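Local atomic coordinates of sigma-C capsid protein (Avian reovirus, PDB entry 2VRS), a protein that attaches avian reovirus to host cells as a homotrimeric capsid fibre and induces cell apoptosis. Residues A26-D29 / L30-R33; T132-L135 / S136-T139. All coordinates share one frame; numbering follows the deposited sequence.

How the interactions relate
The two contacts belong to different parts of the fibre, 74 Å apart between centres and about 60 Å between nearest atoms, on opposite sides of the chain's centre. Interaction 1 comes first along the chain, inside helix 3-38, which forms the triple coiled coil with the other two subunits. Interaction 2 follows much later, where strand 128-134 leaves the large antiparallel sheet of the C-terminal domain. They share no helix, strand or sheet, and the triple beta-spiral region lies between them. The first contact adjoins the trimer axis and has partners on both other subunits; the second lies within its own chain, so one belongs to the trimeric shaft, the other to the fold of a single C-terminal domain.

Interaction 1: residues A26-D29 / L30-R33; sequences AITD and LQDR
Two turns of helix 3-38, in the alpha-helical triple coiled coil, are held here by their backbone and, on one flank, by an i to i+4 salt bridge between Asp29 and Arg33. The carbonyls of Ala26, Ile27, Thr28 and Asp29 accept from the amides four residues on. Gln31 N is 2.8 Å from Ile27 O. Asp32 N is 3.0 Å from Thr28 O. In the salt bridge, Arg33 NH1 lies 3.1 Å from Asp29 OD2 and donates with an N-H...O angle of 160°. Asp29 OD2 accepts through its syn lone pair, and it sits at the guanidinium edge, almost in its plane. The carboxylate is nevertheless turned, its plane 50° from that of the guanidinium. With Asp29 CG anti to the backbone N and beside its own carbonyl carbon, the carboxylate stays about level with its own CA, and the bend at chi3 of Arg33 (68°) lets the arginine reach back to it. Arg33 CD also rests 3.4 Å from Asp29 OD2. The other side of the guanidinium is engaged as well: NE makes a salt bridge to Glu38 of the second subunit, so the arginine ties an intrahelical acid to one on a neighbouring helix.

On another flank, a water links Thr28 OG1 (2.7 Å) with Gln31 OE1 (2.8 Å), donating to the amide oxygen, and Thr28 OG1 is also hydrogen-bonded to Gly24 O one turn earlier. The Gln31 chain, extended beyond CG, crosses the Ile27 side chain, with Ile27 CG2 3.8 Å from Gln31 NE2.

Ile27 and Leu30 face the trimer interior: Ile27 packs on Ile27 of the second subunit and Asn23 of the third, and Leu30 meets Leu30 of both partner helices.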
loop_
_atom_site.group_PDB
_atom_site.type_symbol
_atom_site.label_atom_id
_atom_site.label_comp_id
_atom_site.label_asym_id
_atom_site.label_seq_id
_atom_site.Cartn_x
_atom_site.Cartn_y
_atom_site.Cartn_z
ATOM N N ALA C 26 -39.066 0.317 43.545
ATOM C CA ALA C 26 -38.082 1.158 42.869
ATOM C C ALA C 26 -36.719 0.488 42.894
ATOM O O ALA C 26 -35.955 0.556 41.900
ATOM C CB ALA C 26 -38.039 2.538 43.495
ATOM N N ILE C 27 -36.430 -0.215 43.985
ATOM C CA ILE C 27 -35.182 -0.951 44.115
ATOM C C ILE C 27 -35.122 -2.073 43.060
ATOM O O ILE C 27 -34.085 -2.259 42.377
ATOM C CB ILE C 27 -34.959 -1.482 45.553
ATOM C CG1 ILE C 27 -34.530 -0.316 46.465
ATOM C CG2 ILE C 27 -33.882 -2.561 45.634
ATOM C CD1 ILE C 27 -34.576 -0.596 47.970
ATOM N N THR C 28 -36.227 -2.816 42.917
ATOM C CA THR C 28 -36.257 -3.884 41.920
ATOM C C THR C 28 -36.061 -3.372 40.494
ATOM O O THR C 28 -35.310 -3.992 39.734
ATOM C CB THR C 28 -37.537 -4.768 42.007
ATOM O OG1 THR C 28 -37.716 -5.227 43.352
ATOM C CG2 THR C 28 -37.398 -5.979 41.073
ATOM N N ASP C 29 -36.733 -2.278 40.138
ATOM C CA ASP C 29 -36.536 -1.609 38.842
ATOM C C ASP C 29 -35.073 -1.203 38.625
ATOM O O ASP C 29 -34.497 -1.463 37.548
ATOM C CB ASP C 29 -37.431 -0.388 38.713
ATOM C CG ASP C 29 -37.060 0.510 37.515
ATOM O OD1 ASP C 29 -37.425 0.156 36.369
ATOM O OD2 ASP C 29 -36.432 1.587 37.715
ATOM N N LEU C 30 -34.461 -0.570 39.633
ATOM C CA LEU C 30 -33.017 -0.267 39.558
ATOM C C LEU C 30 -32.140 -1.504 39.377
ATOM O O LEU C 30 -31.192 -1.493 38.570
ATOM C CB LEU C 30 -32.563 0.504 40.815
ATOM C CG LEU C 30 -32.942 1.977 40.821
ATOM C CD1 LEU C 30 -32.770 2.522 42.250
ATOM C CD2 LEU C 30 -32.067 2.738 39.844
ATOM N N GLN C 31 -32.439 -2.569 40.123
ATOM C CA GLN C 31 -31.648 -3.792 40.064
ATOM C C GLN C 31 -31.717 -4.395 38.644
ATOM O O GLN C 31 -30.686 -4.798 38.088
ATOM C CB GLN C 31 -32.114 -4.812 41.087
ATOM C CG GLN C 31 -31.718 -4.500 42.502
ATOM C CD GLN C 31 -32.446 -5.383 43.494
ATOM O OE1 GLN C 31 -33.526 -5.930 43.196
ATOM N NE2 GLN C 31 -31.851 -5.562 44.661
ATOM N N ASP C 32 -32.912 -4.380 38.053
ATOM C CA ASP C 32 -33.097 -4.840 36.659
ATOM C C ASP C 32 -32.323 -3.977 35.663
ATOM O O ASP C 32 -31.649 -4.504 34.756
ATOM C CB ASP C 32 -34.575 -4.847 36.290
ATOM C CG ASP C 32 -35.333 -6.007 36.926
ATOM O OD1 ASP C 32 -34.698 -6.972 37.430
ATOM O OD2 ASP C 32 -36.576 -5.946 36.904
ATOM N N ARG C 33 -32.416 -2.657 35.839
ATOM C CA ARG C 33 -31.701 -1.716 34.982
ATOM C C ARG C 33 -30.180 -1.877 35.085
ATOM O O ARG C 33 -29.476 -1.819 34.060
ATOM C CB ARG C 33 -32.155 -0.285 35.254
ATOM C CG ARG C 33 -33.554 -0.037 34.752
ATOM C CD ARG C 33 -34.159 1.229 35.270
ATOM N NE ARG C 33 -33.558 2.468 34.792
ATOM C CZ ARG C 33 -33.850 3.651 35.325
ATOM N NH1 ARG C 33 -34.704 3.705 36.355
ATOM N NH2 ARG C 33 -33.295 4.762 34.861
HETATM O O HOH W 1 -35.799 -6.589 44.638
#

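Interaction 2: residues T132-L135 / S136-T139; sequences TFDL and SDIT
Two overlapping beta turns curl the chain as strand 128-134 ends: Asp137 N donates to Asp134 O at 2.9 Å, and Ile138 N to Leu135 O at a longer 3.3 Å. Both amides approach from well above the carbonyl plane, the second 60° out of it, in keeping with the tight curl. The side chain of Asp134 reinforces the first turn. Its CG stands anti to the backbone N (chi1 180°), and this carries OD1 over the turn to accept from Ser136 N at 2.9 Å. The hydrogen bond is fairly straight, but it reaches OD1 from above the carboxylate plane.

Waters carry much of the remaining polar contact. One, donating to Asp134 OD1 at 2.7 Å, also bonds to Ser136 OG, which is also hydrogen-bonded to Arg184. Another donates to both Asp134 OD2 and Asp137 OD2, bridging two carboxylate oxygens of like charge that stand 4.4 Å apart. Their mutual repulsion is probably eased by this water and by Arg90, which forms a salt bridge with Asp137 OD2. On the other side of the turn, the side chains of Leu135 and Ile138 lie alongside each other and point the same way, with Leu135 CD2 3.9 Å from Ile138 CD1. Both are buried: they press on Leu148, and Ile138 continues onto Phe85 and Trp87 of strand 81-92. Trp87 NE1 gives Asp134 O a second hydrogen bond.

An aspartate whose side chain accepts from the amide two residues on forms an Asx turn; here it is combined with the backbone turn that starts at the same residue. Together the Asx turn and the two backbone turns lead the chain from the antiparallel sheet of the C-terminal domain into the loop before helix 152-155.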
loop_
_atom_site.group_PDB
_atom_site.type_symbol
_atom_site.label_atom_id
_atom_site.label_comp_id
_atom_site.label_asym_id
_atom_site.label_seq_id
_atom_site.Cartn_x
_atom_site.Cartn_y
_atom_site.Cartn_z
ATOM N N THR C 132 28.224 -10.246 -5.872
ATOM C CA THR C 132 27.662 -10.114 -4.540
ATOM C C THR C 132 27.679 -8.654 -4.050
ATOM O O THR C 132 28.666 -7.927 -4.224
ATOM C CB THR C 132 28.361 -11.129 -3.570
ATOM O OG1 THR C 132 27.981 -12.454 -3.959
ATOM C CG2 THR C 132 27.908 -10.868 -2.104
ATOM N N PHE C 133 26.569 -8.239 -3.419
ATOM C CA PHE C 133 26.350 -6.865 -2.919
ATOM C C PHE C 133 26.005 -6.988 -1.428
ATOM O O PHE C 133 24.873 -7.182 -1.043
ATOM C CB PHE C 133 25.188 -6.204 -3.678
ATOM C CG PHE C 133 25.537 -5.874 -5.093
ATOM C CD1 PHE C 133 26.102 -4.636 -5.389
ATOM C CD2 PHE C 133 25.364 -6.834 -6.100
ATOM C CE1 PHE C 133 26.462 -4.318 -6.714
ATOM C CE2 PHE C 133 25.757 -6.545 -7.463
ATOM C CZ PHE C 133 26.284 -5.287 -7.756
ATOM N N ASP C 134 27.028 -6.864 -0.607
ATOM C CA ASP C 134 26.905 -6.941 0.858
ATOM C C ASP C 134 26.961 -5.527 1.385
ATOM O O ASP C 134 27.855 -4.770 0.987
ATOM C CB ASP C 134 28.158 -7.706 1.321
ATOM C CG ASP C 134 28.245 -7.897 2.824
ATOM O OD1 ASP C 134 27.620 -7.166 3.614
ATOM O OD2 ASP C 134 29.025 -8.812 3.201
ATOM N N LEU C 135 26.040 -5.158 2.278
ATOM C CA LEU C 135 25.996 -3.740 2.785
ATOM C C LEU C 135 27.321 -3.310 3.416
ATOM O O LEU C 135 27.653 -2.119 3.396
ATOM C CB LEU C 135 24.863 -3.533 3.784
ATOM C CG LEU C 135 23.412 -3.718 3.314
ATOM C CD1 LEU C 135 22.499 -3.440 4.551
ATOM C CD2 LEU C 135 23.112 -2.773 2.125
ATOM N N SER C 136 28.081 -4.275 3.960
ATOM C CA SER C 136 29.407 -3.983 4.542
ATOM C C SER C 136 30.457 -3.474 3.572
ATOM O O SER C 136 31.430 -2.855 4.015
ATOM C CB SER C 136 29.954 -5.212 5.270
ATOM O OG SER C 136 29.174 -5.404 6.429
ATOM N N ASP C 137 30.240 -3.699 2.271
ATOM C CA ASP C 137 31.141 -3.255 1.204
ATOM C C ASP C 137 30.814 -1.863 0.599
ATOM O O ASP C 137 31.468 -1.415 -0.348
ATOM C CB ASP C 137 31.232 -4.319 0.106
ATOM C CG ASP C 137 31.907 -5.577 0.588
ATOM O OD1 ASP C 137 32.913 -5.453 1.328
ATOM O OD2 ASP C 137 31.452 -6.677 0.239
ATOM N N ILE C 138 29.822 -1.191 1.159
ATOM C CA ILE C 138 29.490 0.162 0.735
ATOM C C ILE C 138 30.587 1.042 1.359
ATOM O O ILE C 138 30.895 0.865 2.534
ATOM C CB ILE C 138 28.097 0.610 1.221
ATOM C CG1 ILE C 138 26.989 -0.091 0.389
ATOM C CG2 ILE C 138 27.947 2.154 1.032
ATOM C CD1 ILE C 138 25.564 0.039 1.000
ATOM N N THR C 139 31.154 1.959 0.583
ATOM C CA THR C 139 32.345 2.694 1.022
ATOM C C THR C 139 32.123 3.633 2.212
ATOM O O THR C 139 32.982 3.727 3.120
ATOM C CB THR C 139 32.996 3.403 -0.178
ATOM O OG1 THR C 139 33.551 2.381 -1.014
ATOM C CG2 THR C 139 34.111 4.311 0.270
HETATM O O HOH W 2 29.753 -6.592 -1.729
HETATM O O HOH W 3 27.172 -7.689 6.185
HETATM O O HOH W 4 31.352 -9.066 1.989
#